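PDB 4DQA: uncharacterized protein from Bacteroides ovatus, which is of unknown function but, with an E-set-like N-terminal domain followed by a concanavalin A-like lectin/glucanase domain, probably binds carbohydrate. Local coordinates for residues A[29-34]-A[93-98]; A[140-145]-A[346-351]; A[150-155]-A[264-269]; A[210-215]-A[247-252]. One frame throughout, in Å; residues are numbered along the deposited sequence. Where two conformers were deposited one is given.

Interaction 1 of 4, residues A[29-34]-A[93-98]; sequences FDLVSR and IEVELS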
# COMPACT_ATOMS: atom_id res chain seq x y z
N PHE A 29 -12.80 4.60 25.17
CA PHE A 29 -13.66 3.43 25.25
C PHE A 29 -13.67 2.85 26.66
O PHE A 29 -12.81 3.17 27.50
CB PHE A 29 -13.24 2.37 24.20
CG PHE A 29 -11.88 1.76 24.44
CD1 PHE A 29 -11.74 0.63 25.22
CD2 PHE A 29 -10.74 2.31 23.87
CE1 PHE A 29 -10.50 0.06 25.44
CE2 PHE A 29 -9.51 1.72 24.09
CZ PHE A 29 -9.39 0.61 24.88
N ASP A 30 -14.66 2.00 26.91
CA ASP A 30 -14.93 1.43 28.22
C ASP A 30 -14.20 0.11 28.35
O ASP A 30 -14.16 -0.69 27.41
CB ASP A 30 -16.43 1.22 28.41
CG ASP A 30 -17.21 2.53 28.46
OD1 ASP A 30 -16.63 3.57 28.84
OD2 ASP A 30 -18.41 2.51 28.12
N LEU A 31 -13.63 -0.10 29.53
CA LEU A 31 -12.94 -1.33 29.86
C LEU A 31 -13.59 -1.93 31.10
O LEU A 31 -13.59 -1.30 32.18
CB LEU A 31 -11.47 -1.05 30.12
CG LEU A 31 -10.62 -2.26 30.45
CD1 LEU A 31 -10.58 -3.19 29.25
CD2 LEU A 31 -9.23 -1.78 30.87
N VAL A 32 -14.14 -3.14 30.95
CA VAL A 32 -14.85 -3.84 32.01
C VAL A 32 -14.47 -5.32 32.02
O VAL A 32 -14.48 -5.99 30.98
CB VAL A 32 -16.37 -3.72 31.80
CG1 VAL A 32 -17.13 -4.49 32.85
CG2 VAL A 32 -16.79 -2.26 31.84
N SER A 33 -14.12 -5.82 33.20
CA SER A 33 -13.92 -7.23 33.42
C SER A 33 -15.06 -7.76 34.27
O SER A 33 -15.88 -6.98 34.76
CB SER A 33 -12.58 -7.47 34.11
OG SER A 33 -12.50 -6.80 35.35
N ARG A 34 -15.13 -9.08 34.44
CA ARG A 34 -16.19 -9.68 35.25
C ARG A 34 -15.74 -10.92 36.02
O ARG A 34 -14.67 -11.46 35.80
CB ARG A 34 -17.40 -10.06 34.39
CG ARG A 34 -17.10 -11.06 33.29
CD ARG A 34 -18.39 -11.66 32.77
NE ARG A 34 -19.00 -12.54 33.76
CZ ARG A 34 -20.14 -13.20 33.59
NH1 ARG A 34 -20.83 -13.06 32.46
NH2 ARG A 34 -20.60 -13.98 34.55
N ILE A 93 -13.86 1.43 33.76
CA ILE A 93 -12.69 2.26 33.61
C ILE A 93 -12.72 2.84 32.20
O ILE A 93 -13.12 2.16 31.27
CB ILE A 93 -11.42 1.39 33.76
CG1 ILE A 93 -11.25 1.04 35.23
CG2 ILE A 93 -10.19 2.05 33.14
CD1 ILE A 93 -11.11 2.19 36.09
N GLU A 94 -12.31 4.10 32.03
CA GLU A 94 -12.26 4.70 30.70
C GLU A 94 -10.83 4.68 30.19
O GLU A 94 -9.90 5.11 30.88
CB GLU A 94 -12.82 6.13 30.72
CG GLU A 94 -13.03 6.74 29.38
CD GLU A 94 -13.81 8.06 29.45
OE1 GLU A 94 -13.16 9.11 29.54
OE2 GLU A 94 -15.06 8.01 29.45
N VAL A 95 -10.64 4.19 28.97
CA VAL A 95 -9.35 4.19 28.31
C VAL A 95 -9.35 5.30 27.28
O VAL A 95 -10.26 5.40 26.46
CB VAL A 95 -9.08 2.86 27.59
CG1 VAL A 95 -7.71 2.87 26.92
CG2 VAL A 95 -9.18 1.67 28.56
N GLU A 96 -8.33 6.14 27.33
CA GLU A 96 -8.18 7.22 26.36
C GLU A 96 -6.98 6.94 25.48
O GLU A 96 -5.86 6.76 25.96
CB GLU A 96 -7.98 8.55 27.06
CG GLU A 96 -7.82 9.73 26.09
CD GLU A 96 -7.19 10.95 26.74
OE1 GLU A 96 -5.95 10.94 26.97
OE2 GLU A 96 -7.92 11.91 27.03
N LEU A 97 -7.24 6.91 24.18
CA LEU A 97 -6.20 6.66 23.20
C LEU A 97 -5.92 7.95 22.43
O LEU A 97 -6.83 8.54 21.86
CB LEU A 97 -6.65 5.55 22.27
CG LEU A 97 -5.61 4.88 21.36
CD1 LEU A 97 -4.42 4.32 22.14
CD2 LEU A 97 -6.32 3.78 20.60
N SER A 98 -4.67 8.38 22.43
CA SER A 98 -4.29 9.61 21.73
C SER A 98 -3.30 9.31 20.61
O SER A 98 -2.91 8.16 20.40
CB SER A 98 -3.69 10.61 22.71
OG SER A 98 -2.54 10.06 23.32

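Interaction 2 of 4, residues A[140-145]-A[346-351]; sequences TKAGNF and KTLDAP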
# COMPACT_ATOMS: atom_id res chain seq x y z
N THR A 140 -6.36 9.86 -2.94
CA THR A 140 -7.35 10.85 -3.35
C THR A 140 -6.81 11.90 -4.33
O THR A 140 -7.58 12.78 -4.73
CB THR A 140 -7.89 11.60 -2.15
OG1 THR A 140 -6.82 12.23 -1.48
CG2 THR A 140 -8.59 10.62 -1.21
N LYS A 141 -5.55 11.77 -4.74
CA LYS A 141 -4.90 12.67 -5.68
C LYS A 141 -4.06 11.84 -6.63
O LYS A 141 -3.54 10.79 -6.24
CB LYS A 141 -4.03 13.67 -4.93
CG LYS A 141 -4.78 14.62 -4.04
CD LYS A 141 -3.82 15.63 -3.40
CE LYS A 141 -4.57 16.71 -2.63
NZ LYS A 141 -3.64 17.76 -2.12
N ALA A 142 -3.91 12.32 -7.86
CA ALA A 142 -3.09 11.64 -8.85
C ALA A 142 -2.51 12.61 -9.85
O ALA A 142 -2.94 13.76 -9.92
CB ALA A 142 -3.90 10.54 -9.55
N GLY A 143 -1.52 12.17 -10.62
CA GLY A 143 -0.85 13.06 -11.55
C GLY A 143 -1.47 13.05 -12.93
O GLY A 143 -1.79 11.98 -13.46
N ASN A 144 -1.65 14.25 -13.49
CA ASN A 144 -2.25 14.40 -14.80
C ASN A 144 -1.26 14.31 -15.93
O ASN A 144 -0.19 14.91 -15.88
CB ASN A 144 -2.99 15.73 -14.92
CG ASN A 144 -3.95 15.74 -16.08
OD1 ASN A 144 -4.84 14.91 -16.15
ND2 ASN A 144 -3.78 16.67 -16.97
N PHE A 145 -1.64 13.60 -16.99
CA PHE A 145 -0.85 13.50 -18.21
C PHE A 145 -1.75 13.87 -19.37
O PHE A 145 -2.82 13.29 -19.56
CB PHE A 145 -0.31 12.09 -18.39
CG PHE A 145 0.76 11.75 -17.40
CD1 PHE A 145 0.43 11.33 -16.12
CD2 PHE A 145 2.11 11.88 -17.73
CE1 PHE A 145 1.39 11.05 -15.21
CE2 PHE A 145 3.09 11.57 -16.81
CZ PHE A 145 2.72 11.17 -15.54
N LYS A 346 -3.99 16.31 -9.54
CA LYS A 346 -5.42 16.46 -9.56
C LYS A 346 -6.05 15.80 -8.34
O LYS A 346 -5.51 14.81 -7.82
CB LYS A 346 -5.99 15.84 -10.85
CG LYS A 346 -5.63 16.64 -12.13
CD LYS A 346 -6.43 16.17 -13.36
CE LYS A 346 -6.54 17.24 -14.45
NZ LYS A 346 -7.29 16.66 -15.61
N THR A 347 -7.15 16.37 -7.88
CA THR A 347 -7.94 15.86 -6.77
C THR A 347 -9.07 15.04 -7.35
O THR A 347 -9.88 15.52 -8.14
CB THR A 347 -8.47 16.99 -5.90
OG1 THR A 347 -7.36 17.66 -5.30
CG2 THR A 347 -9.35 16.47 -4.78
N LEU A 348 -9.12 13.78 -6.95
CA LEU A 348 -10.09 12.87 -7.52
C LEU A 348 -11.47 13.03 -6.92
O LEU A 348 -11.61 13.43 -5.77
CB LEU A 348 -9.61 11.43 -7.29
CG LEU A 348 -8.18 11.12 -7.74
CD1 LEU A 348 -7.79 9.67 -7.42
CD2 LEU A 348 -7.98 11.38 -9.22
N ASP A 349 -12.48 12.63 -7.70
CA ASP A 349 -13.87 12.69 -7.25
C ASP A 349 -14.14 11.71 -6.12
O ASP A 349 -15.00 11.92 -5.26
CB ASP A 349 -14.80 12.35 -8.41
CG ASP A 349 -14.92 13.46 -9.45
OD1 ASP A 349 -14.37 14.57 -9.27
OD2 ASP A 349 -15.61 13.21 -10.47
N ALA A 350 -13.38 10.62 -6.11
CA ALA A 350 -13.50 9.61 -5.07
C ALA A 350 -12.15 8.94 -4.93
O ALA A 350 -11.34 9.03 -5.85
CB ALA A 350 -14.53 8.58 -5.46
N PRO A 351 -11.89 8.27 -3.80
CA PRO A 351 -10.62 7.54 -3.65
C PRO A 351 -10.48 6.49 -4.74
O PRO A 351 -11.49 5.93 -5.22
CB PRO A 351 -10.73 6.89 -2.27
CG PRO A 351 -11.78 7.67 -1.56
CD PRO A 351 -12.71 8.21 -2.57
O HOH W 1 -10.20 13.25 -3.73

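Interaction 3 of 4, residues A[150-155]-A[264-269]; sequences ISVKFP and FYIGRI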
# COMPACT_ATOMS: atom_id res chain seq x y z
N ILE A 150 8.03 12.54 -17.92
CA ILE A 150 9.13 12.54 -16.97
C ILE A 150 10.27 11.77 -17.59
O ILE A 150 10.10 10.60 -17.94
CB ILE A 150 8.75 11.91 -15.64
CG1 ILE A 150 7.48 12.51 -15.07
CG2 ILE A 150 9.89 12.08 -14.65
CD1 ILE A 150 6.98 11.81 -13.83
N SER A 151 11.40 12.45 -17.78
CA SER A 151 12.63 11.84 -18.28
C SER A 151 13.44 11.38 -17.07
O SER A 151 13.78 12.18 -16.21
CB SER A 151 13.44 12.85 -19.08
OG SER A 151 14.76 12.39 -19.41
N VAL A 152 13.75 10.09 -17.01
CA VAL A 152 14.48 9.46 -15.90
C VAL A 152 15.83 8.91 -16.31
O VAL A 152 15.95 8.13 -17.26
CB VAL A 152 13.64 8.30 -15.33
CG1 VAL A 152 14.42 7.55 -14.26
CG2 VAL A 152 12.31 8.79 -14.82
N LYS A 153 16.86 9.30 -15.59
CA LYS A 153 18.18 8.72 -15.79
C LYS A 153 18.47 7.87 -14.56
O LYS A 153 18.50 8.38 -13.43
CB LYS A 153 19.22 9.82 -15.94
CG LYS A 153 20.56 9.33 -16.46
CD LYS A 153 21.41 10.48 -17.00
N PHE A 154 18.67 6.57 -14.76
CA PHE A 154 19.04 5.70 -13.65
C PHE A 154 20.54 5.79 -13.42
O PHE A 154 21.27 6.26 -14.28
CB PHE A 154 18.62 4.28 -13.97
CG PHE A 154 17.17 4.07 -13.87
CD1 PHE A 154 16.58 3.91 -12.66
CD2 PHE A 154 16.38 4.11 -15.01
CE1 PHE A 154 15.22 3.73 -12.55
CE2 PHE A 154 15.05 3.93 -14.90
CZ PHE A 154 14.46 3.74 -13.67
N PRO A 155 21.00 5.39 -12.22
CA PRO A 155 22.44 5.45 -11.94
C PRO A 155 23.25 4.80 -13.04
O PRO A 155 22.79 3.83 -13.69
CB PRO A 155 22.57 4.64 -10.64
CG PRO A 155 21.29 4.81 -9.96
CD PRO A 155 20.22 4.96 -11.05
N PHE A 264 14.88 6.44 -20.47
CA PHE A 264 13.64 6.05 -19.84
C PHE A 264 12.70 7.25 -19.75
O PHE A 264 13.10 8.34 -19.31
CB PHE A 264 13.95 5.50 -18.45
CG PHE A 264 12.83 4.75 -17.80
CD1 PHE A 264 11.81 5.43 -17.12
CD2 PHE A 264 12.81 3.36 -17.78
CE1 PHE A 264 10.77 4.75 -16.49
CE2 PHE A 264 11.77 2.68 -17.14
CZ PHE A 264 10.77 3.37 -16.49
N TYR A 265 11.45 7.04 -20.12
CA TYR A 265 10.41 8.06 -20.01
C TYR A 265 9.17 7.51 -19.36
O TYR A 265 8.85 6.32 -19.51
CB TYR A 265 10.01 8.59 -21.40
CG TYR A 265 10.92 9.67 -21.91
CD1 TYR A 265 10.77 10.98 -21.46
CD2 TYR A 265 11.95 9.40 -22.79
CE1 TYR A 265 11.61 11.99 -21.93
CE2 TYR A 265 12.81 10.41 -23.26
CZ TYR A 265 12.62 11.71 -22.78
OH TYR A 265 13.49 12.69 -23.27
N ILE A 266 8.45 8.40 -18.68
CA ILE A 266 7.09 8.14 -18.21
C ILE A 266 6.16 9.09 -18.95
O ILE A 266 6.43 10.29 -19.06
CB ILE A 266 6.96 8.37 -16.68
CG1 ILE A 266 7.87 7.39 -15.94
CG2 ILE A 266 5.51 8.23 -16.23
CD1 ILE A 266 8.17 7.79 -14.51
N GLY A 267 5.09 8.56 -19.53
CA GLY A 267 4.00 9.38 -20.04
C GLY A 267 4.10 9.91 -21.45
O GLY A 267 3.06 10.24 -22.03
N ARG A 268 5.31 10.04 -22.00
CA ARG A 268 5.51 10.67 -23.31
C ARG A 268 6.99 10.51 -23.64
O ARG A 268 7.82 10.72 -22.76
CB ARG A 268 5.14 12.16 -23.24
CG ARG A 268 5.53 13.00 -24.44
CD ARG A 268 5.23 14.46 -24.20
NE ARG A 268 5.73 15.32 -25.27
CZ ARG A 268 5.80 16.65 -25.22
NH1 ARG A 268 5.43 17.29 -24.11
NH2 ARG A 268 6.26 17.31 -26.27
N ILE A 269 7.30 10.07 -24.86
CA ILE A 269 8.68 9.84 -25.28
C ILE A 269 9.11 11.15 -25.91
O ILE A 269 9.06 11.36 -27.13
CB ILE A 269 8.82 8.68 -26.27
CG1 ILE A 269 8.04 7.46 -25.77
CG2 ILE A 269 10.29 8.33 -26.39
CD1 ILE A 269 7.84 6.40 -26.86
O HOH W 2 15.06 9.94 -20.59
O HOH W 3 17.38 6.94 -18.93

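Interaction 4 of 4, residues A[210-215]-A[247-252]; sequences QNYRVT and AGSDWG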
# COMPACT_ATOMS: atom_id res chain seq x y z
N GLN A 210 11.90 -7.26 -27.78
CA GLN A 210 10.95 -8.36 -27.94
C GLN A 210 9.60 -7.86 -27.43
O GLN A 210 9.55 -6.87 -26.70
CB GLN A 210 11.39 -9.58 -27.13
CG GLN A 210 11.88 -9.24 -25.73
CD GLN A 210 13.30 -8.68 -25.72
OE1 GLN A 210 14.20 -9.23 -26.34
NE2 GLN A 210 13.49 -7.58 -25.00
N ASN A 211 8.51 -8.52 -27.81
CA ASN A 211 7.19 -7.99 -27.48
C ASN A 211 6.14 -9.06 -27.23
O ASN A 211 6.25 -10.18 -27.73
CB ASN A 211 6.71 -7.08 -28.61
CG ASN A 211 6.43 -7.84 -29.88
OD1 ASN A 211 7.32 -8.04 -30.71
ND2 ASN A 211 5.19 -8.29 -30.03
N TYR A 212 5.14 -8.70 -26.44
CA TYR A 212 3.92 -9.48 -26.34
C TYR A 212 2.84 -8.61 -25.75
O TYR A 212 3.11 -7.52 -25.26
CB TYR A 212 4.11 -10.76 -25.52
CG TYR A 212 4.39 -10.57 -24.04
CD1 TYR A 212 5.66 -10.28 -23.58
CD2 TYR A 212 3.38 -10.73 -23.10
CE1 TYR A 212 5.92 -10.12 -22.22
CE2 TYR A 212 3.62 -10.58 -21.73
CZ TYR A 212 4.90 -10.27 -21.30
OH TYR A 212 5.14 -10.14 -19.94
N ARG A 213 1.60 -9.08 -25.81
CA ARG A 213 0.46 -8.28 -25.42
C ARG A 213 -0.64 -9.10 -24.76
O ARG A 213 -0.66 -10.34 -24.82
CB ARG A 213 -0.11 -7.56 -26.64
CG ARG A 213 -0.67 -8.50 -27.70
CD ARG A 213 -1.36 -7.67 -28.77
NE ARG A 213 -1.83 -8.40 -29.95
CZ ARG A 213 -2.94 -9.13 -29.98
NH1 ARG A 213 -3.66 -9.30 -28.85
NH2 ARG A 213 -3.30 -9.74 -31.12
N VAL A 214 -1.55 -8.40 -24.10
CA VAL A 214 -2.71 -9.03 -23.49
C VAL A 214 -3.81 -9.35 -24.52
O VAL A 214 -3.63 -9.11 -25.72
CB VAL A 214 -3.29 -8.17 -22.36
CG1 VAL A 214 -2.20 -7.93 -21.31
CG2 VAL A 214 -3.82 -6.83 -22.91
N THR A 215 -4.93 -9.90 -24.05
CA THR A 215 -5.97 -10.37 -24.94
C THR A 215 -7.37 -9.78 -24.65
O THR A 215 -8.36 -10.24 -25.20
CB THR A 215 -6.00 -11.92 -24.95
OG1 THR A 215 -6.15 -12.39 -23.63
CG2 THR A 215 -4.69 -12.48 -25.50
N ALA A 247 -1.15 -11.87 -19.31
CA ALA A 247 -0.33 -12.38 -20.39
C ALA A 247 1.05 -12.72 -19.88
O ALA A 247 1.52 -12.18 -18.87
CB ALA A 247 -0.24 -11.40 -21.51
N GLY A 248 1.70 -13.64 -20.57
CA GLY A 248 3.05 -13.98 -20.23
C GLY A 248 3.86 -14.38 -21.43
O GLY A 248 3.32 -14.68 -22.51
N SER A 249 5.17 -14.38 -21.24
CA SER A 249 6.09 -14.91 -22.24
C SER A 249 7.36 -15.41 -21.57
O SER A 249 7.47 -15.45 -20.32
CB SER A 249 6.39 -13.84 -23.30
OG SER A 249 6.91 -14.46 -24.47
N ASP A 250 8.30 -15.85 -22.40
CA ASP A 250 9.57 -16.37 -21.92
C ASP A 250 10.64 -15.73 -22.77
O ASP A 250 10.58 -15.78 -24.00
CB ASP A 250 9.65 -17.90 -22.04
CG ASP A 250 8.65 -18.60 -21.14
OD1 ASP A 250 7.51 -18.83 -21.58
OD2 ASP A 250 9.00 -18.89 -19.97
N TRP A 251 11.59 -15.10 -22.11
CA TRP A 251 12.68 -14.42 -22.79
C TRP A 251 13.98 -15.01 -22.32
O TRP A 251 14.07 -15.58 -21.22
CB TRP A 251 12.69 -12.94 -22.43
CG TRP A 251 11.55 -12.16 -22.93
CD1 TRP A 251 10.74 -12.46 -23.98
CD2 TRP A 251 11.09 -10.91 -22.40
NE1 TRP A 251 9.80 -11.47 -24.14
CE2 TRP A 251 9.98 -10.51 -23.18
CE3 TRP A 251 11.49 -10.10 -21.34
CZ2 TRP A 251 9.29 -9.33 -22.96
CZ3 TRP A 251 10.79 -8.92 -21.10
CH2 TRP A 251 9.69 -8.56 -21.91
N GLY A 252 15.00 -14.85 -23.15
CA GLY A 252 16.32 -15.35 -22.84
C GLY A 252 17.30 -14.24 -22.54
O GLY A 252 18.47 -14.50 -22.31
O HOH W 4 7.85 -12.19 -26.26

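Interaction 1 of 4, residues A[29-34]-A[93-98]
The phenyl ring of F29 lies with one face against the side chain of its cross-strand partner V95. The CB of V95 sits 3.7 Å from the centroid of the F29 ring and 18° off the ring normal, a CH-pi contact displaced toward the CE2, CZ and CE1 rim, while V95 CG1 comes within 3.5 Å of F29 CZ. F29 reaches this place because its CG stands between the backbone N and the carbonyl carbon (chi1 66°), which brings the ring across toward strand 93-97, its face over V95. A branched residue suits V95: CG1 and CG2 both touch the ring, and CG2 also reaches L31 CB at 3.9 Å. L31 and I93 carry the same apolar face onward, with their backbones close and their chains diverging beyond CB. F131 and F133 of strand 128-135 meet this face, F131 bringing its ring against that of F29, and Y47 covers L31 and I93.

The backbones are tied by two pairs of hydrogen bonds. F29 and V95 exchange bonds, the one from V95 N to F29 O being 2.8 Å and nearly straight; L31 and I93 do the same, with the return bond from I93 N to L31 O stretched to 3.2 Å. Between them D30 and E94, a non-hydrogen-bonded pair, turn their carboxylates to the exposed face, where solvent can moderate any repulsion between like charges. This two-faced antiparallel ladder, apolar inward and acidic outward, is characteristic of a beta sandwich, consistent with the E-set-like N-terminal domain.

Interaction 2 of 4, residues A[140-145]-A[346-351]
T140 to A142 run antiparallel to K346 to L348, joined by three backbone hydrogen bonds: A142 and K346 bond each other both ways, the shorter from K346 N to A142 O at 2.8 Å, and L348 N reaches T140 O at 2.9 Å. K141 and T347 form the non-hydrogen-bonded pair between them, and their side chains lie alongside one another on the exposed face, the aliphatic stem of K141 passing T347 OG1. A long lysine and a small polar threonine both suit such a surface. Also close is K141 CA, 3.1 Å from K346 O in a CA-H...O contact.

This short ladder brings the C-terminal strand 345-347 alongside strand 141-146, whose other neighbour is strand 282-289, so a strand some 200 positions later adds an edge to the antiparallel sheet of the concanavalin A-like domain. On the face turned inward, the methyl of A142 meets L348 CD2 at 4.2 Å, and both side chains touch W223; the short alanine lets L348 CD2 come in beside it.

K346 stretches out in a nearly extended chain along strand 141-146 and crosses N144 obliquely. N144 has its CG opposite the backbone N (chi1 -162°), which brings the amide to the end of the lysine, where K346 NZ gives a weak hydrogen bond to N144 OD1 at 3.1 Å. Beyond the last rung a water donates to T140 O at 2.8 Å. There the chain loops out at D349 and A350 and returns at P351, whose CG lies 4.4 Å from T140 CG2.

Interaction 3 of 4, residues A[150-155]-A[264-269]
I150, V152, F264 and I266 form the apolar face of an antiparallel ladder in the concanavalin A-like sandwich, facing strands 282-289 and 312-316, and F154 joins them from the loop that follows strand 150-152. F154 and F264 make a T-shaped pair: the CE2 edge of F154 points over the face of F264, with centroids 5.2 Å apart and planes at 90°. F154 leaves the backbone with CG opposite its carbonyl carbon (chi1 -74°), bringing the ring back toward F264, while V152 CG1 lies over one face of the F154 ring. Beta-branched residues suit this ladder: V152 CB fits beside F264 CD1 at 3.8 Å, and I150 and I266 meet CB to CB at 4.1 Å.

Backbone hydrogen bonds join I150 and I266 in both directions, and V152 N bonds F264 O at 3.0 Å.

On the other face Y265 lays its ring beside S151, whose short side chain lets the ring come close; S151 CB is 3.5 Å from Y265 CE1. Two waters complete the polar edge. One accepts from F264 N; the other accepts from S151 OG at 2.7 Å and donates to F264 O.

Interaction 4 of 4, residues A[210-215]-A[247-252]
Q210 opens the contact by laying its aliphatic part over the indole of W251. The CG of Q210 is 3.5 Å from the centroid of the five-membered ring of W251, 18° off its normal, a CH-pi contact; the chain then bends at chi2, carrying the amide past the ring at a plane angle of 51°. A glutamine suits this partly exposed position, since its methylenes can cover an aromatic face while its amide remains polar. N211 turns its side chain away, but its carbonyl O takes part through a water that also meets S249 OG and accepts from W251 NE1 at 3.0 Å, lying in the plane of the indole.

Y212 is central. With chi1 at 67° the ring is thrown toward the strand of A247 to D250. S249 CB sits over one face, 3.9 Å from the Y212 ring centroid, and the edge meets W251, with Y212 CE1 3.5 Å from W251 CZ2. A247 CB also lies in the plane of the ring, at its CE2 edge. The hydroxyl hydrogen bonds T237 OG1, which satisfies the tyrosine's polar end with a residue of strand 236-241.

R213 presents its carbonyl O to A247 CB at 3.5 Å, and its guanidinium group bonds V214 O in its own segment. V214 finishes with CG1 4.0 Å from A247 CB, where the alanine methyl, also touched by R213 O, meets the valine branch. No direct hydrogen bond joins the segments; this is side-chain packing between strands 212-213 and 244-250, which belong to different sheets of the concanavalin A-like domain.

Overall arrangement
Interaction 1 stands apart, in the N-terminal E-set-like domain, its centre about 39 Å from that of interaction 2 and over 50 Å from those of interactions 3 and 4. It closes along the chain before the others open. Interaction 2 then spans the C-terminal part of the chain, and interactions 3 and 4 fall successively within it: 150-155 pairs with 264-269 around the closer pair 210-215 and 247-252. Interactions 2 and 3 touch, F145 packing on I266 and G267, and their centres are about 22 Å apart. Interactions 2 and 4 both reach the eight-stranded antiparallel sheet. The protein is thus two beta domains in series, the lectin-like one completed at an edge by its C-terminal strand.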